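Long-range contact in HTH-type transcriptional repressor MdtR (Bacillus subtilis, PDB 1S3J), which is a homodimeric MarR-family repressor that binds directly to the promoter region of the multidrug resistance operon mdtRP and represses it: residues A[80-85]-A[96-101]. Residues are numbered along the deposited sequence; the frame is centred on the assembly and turned at random.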
ATOM      1  N   LEU A  80     -15.013   9.121  19.083  1.00 38.96           N
ATOM      2  CA  LEU A  80     -13.591   8.834  19.133  1.00 38.04           C
ATOM      3  C   LEU A  80     -12.786  10.108  19.036  1.00 37.32           C
ATOM      4  O   LEU A  80     -11.606  10.129  19.372  1.00 36.85           O
ATOM      5  CB  LEU A  80     -13.218   7.920  17.976  1.00 38.17           C
ATOM      6  CG  LEU A  80     -14.009   6.621  17.872  1.00 37.72           C
ATOM      7  CD1 LEU A  80     -13.492   5.789  16.678  1.00 37.42           C
ATOM      8  CD2 LEU A  80     -13.948   5.818  19.175  1.00 37.62           C
ATOM      9  N   ILE A  81     -13.417  11.154  18.521  1.00 36.54           N
ATOM     10  CA  ILE A  81     -12.845  12.480  18.507  1.00 36.35           C
ATOM     11  C   ILE A  81     -13.883  13.504  18.958  1.00 36.22           C
ATOM     12  O   ILE A  81     -15.083  13.222  18.962  1.00 35.89           O
ATOM     13  CB  ILE A  81     -12.367  12.858  17.095  1.00 36.20           C
ATOM     14  CG1 ILE A  81     -13.559  13.031  16.162  1.00 35.90           C
ATOM     15  CG2 ILE A  81     -11.361  11.826  16.569  1.00 36.39           C
ATOM     16  CD1 ILE A  81     -13.206  13.715  14.910  1.00 37.68           C
ATOM     17  N   ALA A  82     -13.399  14.695  19.289  1.00 36.16           N
ATOM     18  CA  ALA A  82     -14.253  15.846  19.558  1.00 36.62           C
ATOM     19  C   ALA A  82     -13.795  17.002  18.689  1.00 36.40           C
ATOM     20  O   ALA A  82     -12.604  17.123  18.382  1.00 36.64           O
ATOM     21  CB  ALA A  82     -14.193  16.224  21.040  1.00 36.38           C
ATOM     22  N   ARG A  83     -14.749  17.817  18.260  1.00 36.63           N
ATOM     23  CA  ARG A  83     -14.451  19.066  17.612  1.00 37.63           C
ATOM     24  C   ARG A  83     -14.627  20.198  18.604  1.00 38.05           C
ATOM     25  O   ARG A  83     -15.555  20.187  19.392  1.00 38.12           O
ATOM     26  CB  ARG A  83     -15.387  19.324  16.433  1.00 38.26           C
ATOM     27  CG  ARG A  83     -15.343  18.298  15.347  1.00 39.00           C
ATOM     28  CD  ARG A  83     -16.021  18.741  14.091  1.00 40.51           C
ATOM     29  NE  ARG A  83     -16.888  17.693  13.572  1.00 44.12           N
ATOM     30  CZ  ARG A  83     -16.975  17.352  12.298  1.00 47.38           C
ATOM     31  NH1 ARG A  83     -16.262  17.983  11.363  1.00 47.23           N
ATOM     32  NH2 ARG A  83     -17.782  16.370  11.948  1.00 48.20           N
ATOM     33  N   THR A  84     -13.729  21.175  18.533  1.00 38.94           N
ATOM     34  CA  THR A  84     -13.785  22.401  19.336  1.00 39.51           C
ATOM     35  C   THR A  84     -13.396  23.607  18.459  1.00 40.50           C
ATOM     36  O   THR A  84     -12.783  23.455  17.394  1.00 39.49           O
ATOM     37  CB  THR A  84     -12.864  22.287  20.582  1.00 39.87           C
ATOM     38  OG1 THR A  84     -11.552  21.806  20.229  1.00 37.98           O
ATOM     39  CG2 THR A  84     -13.413  21.214  21.573  1.00 39.79           C
ATOM     40  N   HIS A  85     -13.794  24.803  18.880  1.00 41.64           N
ATOM     41  CA  HIS A  85     -13.379  26.013  18.191  1.00 42.71           C
ATOM     42  C   HIS A  85     -11.942  26.311  18.560  1.00 42.86           C
ATOM     43  O   HIS A  85     -11.514  26.090  19.701  1.00 42.94           O
ATOM     44  CB  HIS A  85     -14.275  27.191  18.548  1.00 43.57           C
ATOM     45  CG  HIS A  85     -15.716  26.954  18.217  1.00 47.01           C
ATOM     46  ND1 HIS A  85     -16.158  26.770  16.925  1.00 49.98           N
ATOM     47  CD2 HIS A  85     -16.805  26.826  19.010  1.00 49.47           C
ATOM     48  CE1 HIS A  85     -17.462  26.564  16.934  1.00 50.30           C
ATOM     49  NE2 HIS A  85     -17.879  26.599  18.186  1.00 50.46           N
ATOM     50  N   SER A  96      -9.478  16.667  18.278  1.00 35.24           N
ATOM     51  CA  SER A  96      -8.666  15.993  19.278  1.00 35.74           C
ATOM     52  C   SER A  96      -9.239  14.620  19.611  1.00 35.80           C
ATOM     53  O   SER A  96     -10.399  14.312  19.289  1.00 35.53           O
ATOM     54  CB  SER A  96      -8.539  16.869  20.532  1.00 36.09           C
ATOM     55  OG  SER A  96      -9.824  17.240  21.007  1.00 37.90           O
ATOM     56  N   LEU A  97      -8.435  13.768  20.236  1.00 36.38           N
ATOM     57  CA  LEU A  97      -8.941  12.448  20.664  1.00 36.94           C
ATOM     58  C   LEU A  97      -9.795  12.553  21.898  1.00 37.83           C
ATOM     59  O   LEU A  97      -9.488  13.317  22.790  1.00 37.88           O
ATOM     60  CB  LEU A  97      -7.793  11.500  20.984  1.00 36.75           C
ATOM     61  CG  LEU A  97      -6.802  11.218  19.867  1.00 36.23           C
ATOM     62  CD1 LEU A  97      -5.644  10.459  20.445  1.00 36.71           C
ATOM     63  CD2 LEU A  97      -7.479  10.426  18.756  1.00 35.63           C
ATOM     64  N   THR A  98     -10.864  11.764  21.957  1.00 39.51           N
ATOM     65  CA  THR A  98     -11.543  11.477  23.216  1.00 39.83           C
ATOM     66  C   THR A  98     -10.773  10.353  23.921  1.00 40.91           C
ATOM     67  O   THR A  98      -9.820   9.787  23.347  1.00 40.37           O
ATOM     68  CB  THR A  98     -12.982  11.026  22.966  1.00 40.18           C
ATOM     69  OG1 THR A  98     -12.990   9.854  22.141  1.00 39.68           O
ATOM     70  CG2 THR A  98     -13.783  12.065  22.160  1.00 40.09           C
ATOM     71  N   ASP A  99     -11.183  10.040  25.155  1.00 41.83           N
ATOM     72  CA  ASP A  99     -10.647   8.905  25.909  1.00 42.94           C
ATOM     73  C   ASP A  99     -10.877   7.640  25.092  1.00 43.19           C
ATOM     74  O   ASP A  99      -9.989   6.806  24.978  1.00 42.64           O
ATOM     75  CB  ASP A  99     -11.345   8.708  27.282  1.00 43.24           C
ATOM     76  CG  ASP A  99     -10.855   9.680  28.388  1.00 44.85           C
ATOM     77  OD1 ASP A  99      -9.900  10.460  28.166  1.00 47.37           O
ATOM     78  OD2 ASP A  99     -11.385   9.713  29.534  1.00 44.84           O
ATOM     79  N   GLU A 100     -12.082   7.510  24.538  1.00 43.95           N
ATOM     80  CA  GLU A 100     -12.493   6.292  23.840  1.00 44.93           C
ATOM     81  C   GLU A 100     -11.734   6.126  22.533  1.00 45.11           C
ATOM     82  O   GLU A 100     -11.500   5.004  22.090  1.00 45.26           O
ATOM     83  CB  GLU A 100     -14.001   6.283  23.567  1.00 45.24           C
ATOM     84  CG  GLU A 100     -14.857   6.021  24.795  1.00 47.24           C
ATOM     85  CD  GLU A 100     -15.441   7.295  25.410  1.00 50.60           C
ATOM     86  OE1 GLU A 100     -16.524   7.186  26.040  1.00 52.55           O
ATOM     87  OE2 GLU A 100     -14.835   8.399  25.271  1.00 50.48           O
ATOM     88  N   GLY A 101     -11.354   7.251  21.932  1.00 45.37           N
ATOM     89  CA  GLY A 101     -10.610   7.264  20.688  1.00 45.61           C
ATOM     90  C   GLY A 101      -9.157   6.896  20.888  1.00 45.69           C
ATOM     91  O   GLY A 101      -8.583   6.221  20.049  1.00 45.23           O
TER
HETATM   92  O   HOH W   1     -10.935  19.070  19.474  1.00 34.91           O
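Leu80 and Thr98 meet over the flat peptide carbonyl of Leu80, with Thr98 N and OG1 above the same face. Thr98 N donates to Leu80 O at 3.1 Å; the N-H...O angle is 167°, nearly straight, yet the nitrogen stands 56° out of the carbonyl plane rather than on a lone pair. Thr98 OG1 lies 3.1 Å from Leu80 C. At the edge, close to the plane on the side of Leu80 CA, Gly101 CA makes a CA-H...O contact with Leu80 O at 3.3 Å. The methyl CG2 of Thr98 sits over the face of the Ile81 carbonyl, 3.5 Å from Ile81 C. A chi1 of 59° sets OG1 over the Leu80 carbonyl and toward Gly101 N, whose capping bond it accepts at the start of helix 99-120, while CG2 goes over Ile81. OG1 is also hydrogen-bonded to Asn79 O.

The Leu80 side chain meets the same helix turn: CB packs on Gly101 CA, and CD2 reaches Glu100 O and Gly101 CA, both at 3.9 Å.

Farther along, the pairing is antiparallel. Ala82 and Ser96 form a hydrogen-bonded pair: Ala82 N to Ser96 O measures 3.0 Å, and the return bond from Ser96 N to Ala82 O is longer, 3.2 Å. Water 1 donates to Ala82 O and accepts from Ser96 OG and Thr84 OG1, linking both strands. Ile81 and Leu97 make the adjoining non-hydrogen-bonded pair, their side chains diverging; even so, Ile81 CB comes within 3.3 Å of Ser96 O.

These bonds close the base of hairpin 81-85/93-97, the wing of the MarR winged helix-turn-helix domain. Leu80 and Ile81 rest on Leu75 of helix 65-77, to which Arg83 adds a salt bridge with Asp73; Ile81 and Leu97 share Leu43 of helix 37-49. Strand 93-97 is the middle one of three, between 81-85 and 51-53.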